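Local coordinates for protein aspartate-semialdehyde dehydrogenase (Cryptococcus neoformans var. neoformans JEC21, PDB 5CEF) that catalyses the NADPH-dependent reductive dephosphorylation of 4-phospho-L-aspartate to L-aspartate semialdehyde, the second step in making the aspartate family of amino acids, at residues N278-Y283 and Q298-H303; V292-A297 and S352-A357; D314-N319 and L341-R346. All blocks are in the same frame, centred on the assembly; numbering follows the deposited sequence.

Contact 1. Residues N278-Y283 and Q298-H303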
loop_
_atom_site.group_PDB
_atom_site.type_symbol
_atom_site.label_atom_id
_atom_site.label_comp_id
_atom_site.label_asym_id
_atom_site.label_seq_id
_atom_site.Cartn_x
_atom_site.Cartn_y
_atom_site.Cartn_z
ATOM N N ASN A 278 -10.867 -30.328 -14.164
ATOM C CA ASN A 278 -12.263 -30.728 -14.382
ATOM C C ASN A 278 -13.014 -30.939 -13.131
ATOM O O ASN A 278 -14.148 -30.507 -13.037
ATOM C CB ASN A 278 -12.379 -31.964 -15.258
ATOM C CG ASN A 278 -11.877 -31.686 -16.635
ATOM O OD1 ASN A 278 -11.989 -30.549 -17.129
ATOM N ND2 ASN A 278 -11.262 -32.681 -17.252
ATOM N N ALA A 279 -12.385 -31.567 -12.156
ATOM C CA ALA A 279 -13.032 -31.753 -10.869
ATOM C C ALA A 279 -13.504 -30.409 -10.268
ATOM O O ALA A 279 -14.612 -30.321 -9.720
ATOM C CB ALA A 279 -12.105 -32.490 -9.911
ATOM N N PHE A 280 -12.666 -29.387 -10.378
ATOM C CA PHE A 280 -13.017 -28.077 -9.884
ATOM C C PHE A 280 -14.128 -27.438 -10.706
ATOM O O PHE A 280 -15.127 -26.984 -10.132
ATOM C CB PHE A 280 -11.793 -27.153 -9.844
ATOM C CG PHE A 280 -10.787 -27.476 -8.758
ATOM C CD1 PHE A 280 -11.178 -27.804 -7.480
ATOM C CD2 PHE A 280 -9.434 -27.384 -8.995
ATOM C CE1 PHE A 280 -10.242 -28.064 -6.482
ATOM C CE2 PHE A 280 -8.498 -27.648 -8.008
ATOM C CZ PHE A 280 -8.908 -28.001 -6.755
ATOM N N ARG A 281 -13.972 -27.387 -12.025
ATOM C CA ARG A 281 -15.034 -26.835 -12.929
ATOM C C ARG A 281 -16.395 -27.438 -12.751
ATOM O O ARG A 281 -17.377 -26.719 -12.800
ATOM C CB ARG A 281 -14.729 -27.044 -14.395
ATOM C CG ARG A 281 -13.666 -26.147 -14.889
ATOM C CD ARG A 281 -13.705 -26.027 -16.416
ATOM N NE ARG A 281 -12.391 -25.514 -16.771
ATOM C CZ ARG A 281 -11.319 -26.270 -16.954
ATOM N NH1 ARG A 281 -11.426 -27.601 -16.933
ATOM N NH2 ARG A 281 -10.141 -25.676 -17.187
ATOM N N GLU A 282 -16.445 -28.746 -12.573
ATOM C CA GLU A 282 -17.704 -29.485 -12.547
ATOM C C GLU A 282 -18.339 -29.528 -11.153
ATOM O O GLU A 282 -19.498 -29.856 -11.048
ATOM C CB GLU A 282 -17.496 -30.946 -13.026
ATOM C CG GLU A 282 -17.044 -31.111 -14.486
ATOM C CD GLU A 282 -16.361 -32.473 -14.761
ATOM O OE1 GLU A 282 -16.673 -33.455 -14.044
ATOM O OE2 GLU A 282 -15.487 -32.563 -15.684
ATOM N N TYR A 283 -17.590 -29.205 -10.097
ATOM C CA TYR A 283 -18.099 -29.354 -8.751
ATOM C C TYR A 283 -19.423 -28.621 -8.561
ATOM O O TYR A 283 -19.545 -27.428 -8.877
ATOM C CB TYR A 283 -17.106 -28.841 -7.735
ATOM C CG TYR A 283 -17.581 -28.906 -6.264
ATOM C CD1 TYR A 283 -17.624 -30.130 -5.575
ATOM C CD2 TYR A 283 -17.912 -27.778 -5.547
ATOM C CE1 TYR A 283 -18.020 -30.221 -4.249
ATOM C CE2 TYR A 283 -18.330 -27.894 -4.218
ATOM C CZ TYR A 283 -18.377 -29.129 -3.593
ATOM O OH TYR A 283 -18.772 -29.265 -2.298
ATOM N N GLN A 298 -22.274 -20.917 -9.964
ATOM C CA GLN A 298 -20.989 -21.577 -10.200
ATOM C C GLN A 298 -20.207 -21.674 -8.890
ATOM O O GLN A 298 -19.929 -20.673 -8.256
ATOM C CB GLN A 298 -20.192 -20.770 -11.195
ATOM C CG GLN A 298 -19.040 -21.472 -11.865
ATOM C CD GLN A 298 -18.347 -20.559 -12.897
ATOM O OE1 GLN A 298 -18.667 -19.351 -13.035
ATOM N NE2 GLN A 298 -17.420 -21.154 -13.677
ATOM N N ALA A 299 -19.835 -22.878 -8.468
ATOM C CA ALA A 299 -19.228 -23.035 -7.116
ATOM C C ALA A 299 -17.723 -22.740 -7.109
ATOM O O ALA A 299 -17.239 -22.033 -6.233
ATOM C CB ALA A 299 -19.496 -24.421 -6.552
ATOM N N ILE A 300 -17.007 -23.226 -8.115
ATOM C CA ILE A 300 -15.590 -22.935 -8.246
ATOM C C ILE A 300 -15.209 -22.541 -9.649
ATOM O O ILE A 300 -15.521 -23.260 -10.575
ATOM C CB ILE A 300 -14.773 -24.154 -7.890
ATOM C CG1 ILE A 300 -15.188 -24.637 -6.514
ATOM C CG2 ILE A 300 -13.302 -23.802 -7.917
ATOM C CD1 ILE A 300 -14.483 -25.889 -6.055
ATOM N N VAL A 301 -14.487 -21.424 -9.797
ATOM C CA VAL A 301 -13.974 -21.021 -11.078
ATOM C C VAL A 301 -12.540 -21.448 -11.195
ATOM O O VAL A 301 -11.769 -21.242 -10.287
ATOM C CB VAL A 301 -14.048 -19.492 -11.248
ATOM C CG1 VAL A 301 -13.348 -19.028 -12.533
ATOM C CG2 VAL A 301 -15.499 -19.023 -11.245
ATOM N N VAL A 302 -12.161 -22.008 -12.345
ATOM C CA VAL A 302 -10.757 -22.375 -12.636
ATOM C C VAL A 302 -10.170 -21.313 -13.562
ATOM O O VAL A 302 -10.778 -20.997 -14.560
ATOM C CB VAL A 302 -10.662 -23.742 -13.328
ATOM C CG1 VAL A 302 -9.243 -24.050 -13.770
ATOM C CG2 VAL A 302 -11.144 -24.816 -12.375
ATOM N N HIS A 303 -8.999 -20.778 -13.215
ATOM C CA HIS A 303 -8.332 -19.812 -14.029
ATOM C C HIS A 303 -7.289 -20.542 -14.841
ATOM O O HIS A 303 -6.526 -21.322 -14.288
ATOM C CB HIS A 303 -7.648 -18.760 -13.149
ATOM C CG HIS A 303 -8.609 -17.916 -12.391
ATOM N ND1 HIS A 303 -9.111 -16.737 -12.899
ATOM C CD2 HIS A 303 -9.195 -18.085 -11.176
ATOM C CE1 HIS A 303 -9.972 -16.219 -12.029
ATOM N NE2 HIS A 303 -10.039 -17.010 -10.974
HETATM O O HOH W 1 -17.681 -25.436 -9.729
HETATM O O HOH W 2 -10.637 -22.604 -16.887
HETATM O O HOH W 3 -16.250 -23.724 -13.044
HETATM O O HOH W 4 -20.999 -25.254 -10.104
#

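Contact 2. Residues V292-A297 and S352-A357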
loop_
_atom_site.group_PDB
_atom_site.type_symbol
_atom_site.label_atom_id
_atom_site.label_comp_id
_atom_site.label_asym_id
_atom_site.label_seq_id
_atom_site.Cartn_x
_atom_site.Cartn_y
_atom_site.Cartn_z
ATOM N N VAL A 292 -31.398 -23.232 -3.314
ATOM C CA VAL A 292 -31.619 -22.161 -2.344
ATOM C C VAL A 292 -31.241 -20.823 -2.970
ATOM O O VAL A 292 -30.337 -20.737 -3.809
ATOM C CB VAL A 292 -30.909 -22.357 -0.982
ATOM C CG1 VAL A 292 -31.468 -23.569 -0.238
ATOM C CG2 VAL A 292 -29.398 -22.449 -1.132
ATOM N N PRO A 293 -31.973 -19.771 -2.596
ATOM C CA PRO A 293 -31.811 -18.484 -3.274
ATOM C C PRO A 293 -30.422 -17.837 -3.189
ATOM O O PRO A 293 -30.031 -17.154 -4.129
ATOM C CB PRO A 293 -32.827 -17.571 -2.606
ATOM C CG PRO A 293 -33.486 -18.355 -1.535
ATOM C CD PRO A 293 -33.028 -19.781 -1.581
ATOM N N SER A 294 -29.687 -18.038 -2.103
ATOM C CA SER A 294 -28.422 -17.354 -1.928
ATOM C C SER A 294 -27.218 -18.165 -2.421
ATOM O O SER A 294 -26.091 -17.702 -2.346
ATOM C CB SER A 294 -28.233 -16.950 -0.455
ATOM O OG SER A 294 -29.123 -15.911 -0.074
ATOM N N ALA A 295 -27.452 -19.365 -2.948
ATOM C CA ALA A 295 -26.372 -20.206 -3.491
ATOM C C ALA A 295 -25.942 -19.697 -4.844
ATOM O O ALA A 295 -26.769 -19.220 -5.608
ATOM C CB ALA A 295 -26.828 -21.658 -3.611
ATOM N N PRO A 296 -24.658 -19.820 -5.172
ATOM C CA PRO A 296 -24.212 -19.347 -6.455
ATOM C C PRO A 296 -24.512 -20.363 -7.573
ATOM O O PRO A 296 -24.623 -21.574 -7.321
ATOM C CB PRO A 296 -22.723 -19.215 -6.240
ATOM C CG PRO A 296 -22.400 -20.376 -5.370
ATOM C CD PRO A 296 -23.608 -20.580 -4.482
ATOM N N ALA A 297 -24.593 -19.865 -8.802
ATOM C CA ALA A 297 -24.745 -20.720 -9.972
ATOM C C ALA A 297 -23.449 -21.510 -10.231
ATOM O O ALA A 297 -23.519 -22.653 -10.656
ATOM C CB ALA A 297 -25.072 -19.870 -11.181
ATOM N N SER A 352 -22.686 -16.845 4.498
ATOM C CA SER A 352 -22.588 -18.271 4.738
ATOM C C SER A 352 -23.663 -18.708 5.670
ATOM O O SER A 352 -24.286 -19.740 5.459
ATOM C CB SER A 352 -21.240 -18.649 5.329
ATOM O OG SER A 352 -20.232 -18.505 4.365
ATOM N N SER A 353 -23.877 -17.940 6.716
ATOM C CA SER A 353 -24.893 -18.295 7.699
ATOM C C SER A 353 -26.283 -18.325 7.069
ATOM O O SER A 353 -27.093 -19.205 7.368
ATOM C CB SER A 353 -24.864 -17.336 8.889
ATOM O OG SER A 353 -24.061 -17.885 9.904
ATOM N N ILE A 354 -26.553 -17.379 6.189
ATOM C CA ILE A 354 -27.853 -17.294 5.549
ATOM C C ILE A 354 -28.097 -18.480 4.639
ATOM O O ILE A 354 -29.160 -19.102 4.703
ATOM C CB ILE A 354 -27.961 -15.990 4.757
ATOM C CG1 ILE A 354 -28.190 -14.816 5.718
ATOM C CG2 ILE A 354 -29.085 -16.084 3.746
ATOM C CD1 ILE A 354 -27.858 -13.478 5.123
ATOM N N ILE A 355 -27.092 -18.836 3.839
ATOM C CA ILE A 355 -27.202 -20.008 2.963
ATOM C C ILE A 355 -27.458 -21.253 3.795
ATOM O O ILE A 355 -28.294 -22.097 3.415
ATOM C CB ILE A 355 -25.971 -20.224 2.091
ATOM C CG1 ILE A 355 -25.808 -19.063 1.121
ATOM C CG2 ILE A 355 -26.139 -21.482 1.275
ATOM C CD1 ILE A 355 -24.443 -18.945 0.488
ATOM N N ASN A 356 -26.760 -21.369 4.928
ATOM C CA ASN A 356 -26.976 -22.494 5.832
ATOM C C ASN A 356 -28.416 -22.542 6.261
ATOM O O ASN A 356 -29.035 -23.592 6.266
ATOM C CB ASN A 356 -26.102 -22.401 7.089
ATOM C CG ASN A 356 -24.732 -22.967 6.902
ATOM O OD1 ASN A 356 -24.420 -23.511 5.846
ATOM N ND2 ASN A 356 -23.896 -22.811 7.894
ATOM N N ALA A 357 -28.946 -21.405 6.645
ATOM C CA ALA A 357 -30.328 -21.347 7.085
ATOM C C ALA A 357 -31.309 -21.687 5.958
ATOM O O ALA A 357 -32.265 -22.403 6.187
ATOM C CB ALA A 357 -30.628 -19.965 7.654
#

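Contact 3. Residues D314-N319 and L341-R346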
loop_
_atom_site.group_PDB
_atom_site.type_symbol
_atom_site.label_atom_id
_atom_site.label_comp_id
_atom_site.label_asym_id
_atom_site.label_seq_id
_atom_site.Cartn_x
_atom_site.Cartn_y
_atom_site.Cartn_z
ATOM N N ASP A 314 -9.811 -10.767 -9.352
ATOM C CA ASP A 314 -10.791 -11.832 -9.442
ATOM C C ASP A 314 -11.841 -11.786 -8.350
ATOM O O ASP A 314 -12.335 -12.796 -7.877
ATOM C CB ASP A 314 -10.059 -13.177 -9.508
ATOM C CG ASP A 314 -9.155 -13.282 -10.727
ATOM O OD1 ASP A 314 -9.705 -13.122 -11.833
ATOM O OD2 ASP A 314 -7.926 -13.502 -10.604
ATOM N N LYS A 315 -12.240 -10.596 -7.981
ATOM C CA LYS A 315 -13.421 -10.448 -7.137
ATOM C C LYS A 315 -14.606 -10.153 -8.056
ATOM O O LYS A 315 -14.433 -9.726 -9.198
ATOM C CB LYS A 315 -13.222 -9.355 -6.089
ATOM C CG LYS A 315 -13.005 -7.947 -6.634
ATOM C CD LYS A 315 -12.278 -7.124 -5.593
ATOM C CE LYS A 315 -12.101 -5.671 -5.993
ATOM N NZ LYS A 315 -11.426 -4.994 -4.855
ATOM N N ASN A 316 -15.799 -10.409 -7.522
ATOM C CA ASN A 316 -17.073 -10.273 -8.230
ATOM C C ASN A 316 -17.092 -11.016 -9.542
ATOM O O ASN A 316 -17.413 -10.457 -10.571
ATOM C CB ASN A 316 -17.447 -8.809 -8.417
ATOM C CG ASN A 316 -17.462 -8.052 -7.105
ATOM O OD1 ASN A 316 -17.890 -8.567 -6.061
ATOM N ND2 ASN A 316 -16.961 -6.832 -7.144
ATOM N N LEU A 317 -16.774 -12.301 -9.466
ATOM C CA LEU A 317 -16.781 -13.152 -10.616
ATOM C C LEU A 317 -18.205 -13.327 -11.137
ATOM O O LEU A 317 -19.206 -13.035 -10.466
ATOM C CB LEU A 317 -16.175 -14.509 -10.266
ATOM C CG LEU A 317 -14.704 -14.453 -9.842
ATOM C CD1 LEU A 317 -14.277 -15.720 -9.104
ATOM C CD2 LEU A 317 -13.806 -14.200 -11.033
ATOM N N HIS A 318 -18.288 -13.813 -12.362
ATOM C CA HIS A 318 -19.567 -14.110 -12.972
ATOM C C HIS A 318 -20.221 -15.331 -12.312
ATOM O O HIS A 318 -19.530 -16.190 -11.712
ATOM C CB HIS A 318 -19.380 -14.329 -14.486
ATOM C CG HIS A 318 -19.045 -13.083 -15.260
ATOM N ND1 HIS A 318 -19.490 -11.822 -14.909
ATOM C CD2 HIS A 318 -18.332 -12.924 -16.402
ATOM C CE1 HIS A 318 -19.044 -10.938 -15.784
ATOM N NE2 HIS A 318 -18.342 -11.582 -16.700
ATOM N N ASN A 319 -21.549 -15.404 -12.447
ATOM C CA ASN A 319 -22.345 -16.553 -11.994
ATOM C C ASN A 319 -22.390 -16.684 -10.485
ATOM O O ASN A 319 -22.655 -17.777 -9.948
ATOM C CB ASN A 319 -21.846 -17.859 -12.614
ATOM C CG ASN A 319 -21.919 -17.836 -14.132
ATOM O OD1 ASN A 319 -22.962 -17.514 -14.709
ATOM N ND2 ASN A 319 -20.833 -18.231 -14.784
ATOM N N LEU A 341 -8.532 -18.723 -4.057
ATOM C CA LEU A 341 -8.963 -17.419 -3.658
ATOM C C LEU A 341 -10.397 -17.485 -3.234
ATOM O O LEU A 341 -11.224 -18.051 -3.937
ATOM C CB LEU A 341 -8.868 -16.459 -4.837
ATOM C CG LEU A 341 -9.485 -15.074 -4.609
ATOM C CD1 LEU A 341 -8.718 -14.290 -3.553
ATOM C CD2 LEU A 341 -9.486 -14.319 -5.935
ATOM N N ILE A 342 -10.711 -16.828 -2.118
ATOM C CA ILE A 342 -12.106 -16.616 -1.727
ATOM C C ILE A 342 -12.388 -15.148 -1.602
ATOM O O ILE A 342 -11.650 -14.403 -0.960
ATOM C CB ILE A 342 -12.505 -17.325 -0.421
ATOM C CG1 ILE A 342 -13.980 -17.090 -0.140
ATOM C CG2 ILE A 342 -11.689 -16.840 0.749
ATOM C CD1 ILE A 342 -14.494 -17.890 1.035
ATOM N N ASP A 343 -13.453 -14.758 -2.267
ATOM C CA ASP A 343 -14.030 -13.437 -2.167
ATOM C C ASP A 343 -14.764 -13.383 -0.842
ATOM O O ASP A 343 -15.935 -13.689 -0.759
ATOM C CB ASP A 343 -14.997 -13.237 -3.341
ATOM C CG ASP A 343 -15.507 -11.830 -3.473
ATOM O OD1 ASP A 343 -15.482 -11.036 -2.505
ATOM O OD2 ASP A 343 -15.905 -11.492 -4.599
ATOM N N ASN A 344 -14.074 -12.938 0.199
ATOM C CA ASN A 344 -14.674 -12.883 1.517
ATOM C C ASN A 344 -15.719 -11.803 1.736
ATOM O O ASN A 344 -16.405 -11.793 2.777
ATOM C CB ASN A 344 -13.588 -12.772 2.556
ATOM C CG ASN A 344 -12.784 -11.489 2.420
ATOM O OD1 ASN A 344 -12.401 -11.067 1.330
ATOM N ND2 ASN A 344 -12.502 -10.878 3.541
ATOM N N VAL A 345 -15.858 -10.901 0.768
ATOM C CA VAL A 345 -16.934 -9.931 0.818
ATOM C C VAL A 345 -18.212 -10.604 0.350
ATOM O O VAL A 345 -19.225 -10.573 1.050
ATOM C CB VAL A 345 -16.621 -8.657 -0.040
ATOM C CG1 VAL A 345 -17.863 -7.771 -0.201
ATOM C CG2 VAL A 345 -15.485 -7.854 0.594
ATOM N N ARG A 346 -18.175 -11.189 -0.841
ATOM C CA ARG A 346 -19.340 -11.897 -1.323
ATOM C C ARG A 346 -19.670 -13.114 -0.420
ATOM O O ARG A 346 -20.841 -13.310 -0.050
ATOM C CB ARG A 346 -19.199 -12.272 -2.804
ATOM C CG ARG A 346 -19.937 -11.332 -3.785
ATOM C CD ARG A 346 -20.931 -12.126 -4.633
ATOM N NE ARG A 346 -20.785 -11.889 -6.065
ATOM C CZ ARG A 346 -19.977 -12.540 -6.890
ATOM N NH1 ARG A 346 -19.166 -13.502 -6.457
ATOM N NH2 ARG A 346 -19.991 -12.224 -8.175
HETATM O O HOH W 5 -16.308 -13.309 -6.789
#

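Contact 1. Residues N278-Y283 and Q298-H303
The last turn of helix 273-282 passes over the short strand 300-302 with the segment axes 7.0 Å apart and their chain directions 137° apart, which brings Phe280 opposite Ile300 and Tyr283 opposite Ala299. Ile300 packs its branched side chain against both aromatic residues: CD1 lies 4.1 Å from Phe280 CD1 and also touches Tyr283 CD2. Tyr283 holds its ring away from its own backbone N (chi1 178°) and carries it to Ala299, whose small CB fits at the ring edge, 3.8 Å from CD2. Val302 suits its place through its two methyls. CG2 meets Phe280 CB at 3.5 Å and the aliphatic CG of Arg281, while CG1 lies 3.9 Å from Arg281 NH2. Waters join the polar groups: one molecule accepts from Ile300 N at 2.8 Å beside Phe280 O and Tyr283 O, and another bridges the side-chain NH2 of Arg281 to the carbonyl of Val302. The Tyr283 hydroxyl is hydrogen-bonded to Leu129 O. Strand 300-302 is an outermost strand of the mixed sheet within the chain, paired with strand 323-330; Phe280 reaches Val325 and Ile328 of that neighbour, and helix 158-174 packs against Ala279, Phe280 and Tyr283.

Contact 2. Residues V292-A297 and S352-A357
Ile355 of helix 349-362 meets Ser294 and Val292 at a type I beta turn that runs from Val292 to Ala295. From CB the isoleucine divides into two branches that serve different partners. CG2, the short branch, reaches Val292 CG2 at 4.2 Å, the two side chains crossing at about a right angle. CG1 stands anti to the carbonyl carbon (chi1 -64°), and this sends the longer branch to the serine: CG1 lies 3.6 Å from Ser294 CB. CD1, at the tip, ends against the serine backbone, 3.5 Å from Ser294 O. One beta-branched residue thus covers both the start and the third position of the turn, which is itself closed by a weak hydrogen bond from Ala295 N to Val292 O. Serine suits the third position because it is small enough to let the helix come close, and its hydroxyl is hydrogen-bonded to Glu358 OE2, about a turn beyond Ile355 in helix 349-362. Ser294 OG also lies 3.8 Å from Ile354 CG2. Val292 continues along the helix to Ile359 and Glu362. Within helix 349-362, Ile354 also packs on Leu27 and Leu28 of helix 19-29, Ser352, Ser353 and Asn356 lie against Asn155 of strand 151-155 in the parallel sheet, and Ile355 touches Pro128.

Contact 3. Residues D314-N319 and L341-R346
Just past the end of strand 336-342, Asp343 forms an Asx motif with one carboxylate oxygen and holds the loop 314-319 with the other. OD1 stays within its own segment: it takes a nearly straight hydrogen bond from Arg346 N at 3.2 Å, the donor lying above the carboxylate plane, and a weak one from Val345 N. OD2 faces the other segment and accepts from Asn316 N at 3.1 Å, with an N-H...O angle of 176° and the donor nearly in line with the C-O bond. A chi1 of -171° turns CG away from the backbone N of Asp343 and swings the carboxylate towards the loop. A water donates to the same OD2 and accepts from Leu317 N at 2.9 Å, so this oxygen holds one loop amide directly and the next through the water. Arg346 supplies the second link. Its chain bends at chi2 and chi3 and brings NH2 to Leu317 O at 2.6 Å, a hydrogen bond in the carbonyl plane and on a lone pair; the acceptor lies at the guanidinium edge while Asn316 CA sits over one face. NH1 is hydrogen-bonded to Ala321 O. Arginine suits this place because one flat group can reach carbonyls at two points of the chain. Elsewhere in the contact, Leu341 CD2 packs on Asp314 CB at 3.8 Å, and the Asp314 carboxylate forms a salt bridge with Arg308. Asn344, next to Asp343, probably contributes to NADP(+) binding, as in relatives, and touches Cys158 and His257, the predicted catalytic pair. An aspartate side chain accepting the amide of the residue three further on is the hallmark of an Asx motif, used here where a strand of the mixed sheet ends beside the predicted catalytic residues.

Contacts 1 and 2 are mostly buried, whereas contact 3 is only partly so, and the chemistry follows. Contact 1 is apolar side-chain packing with bridging waters, contact 2 is small-residue and aliphatic packing, and contact 3 depends on a carboxylate and a guanidinium gripping backbone groups. Contacts 1 and 3 both reach the mixed sheet, one at strand 300-302 and the other at the end of strand 336-342, and they meet through a probable hydrogen bond between Gln298 OE1 and Asn319 ND2. Contact 2 adjoins contact 1 in sequence and holds its loop against helix 349-362, which lies against strand 151-155 of the parallel sheet; it touches contact 3 where Ala297 CB packs on Asn319 O.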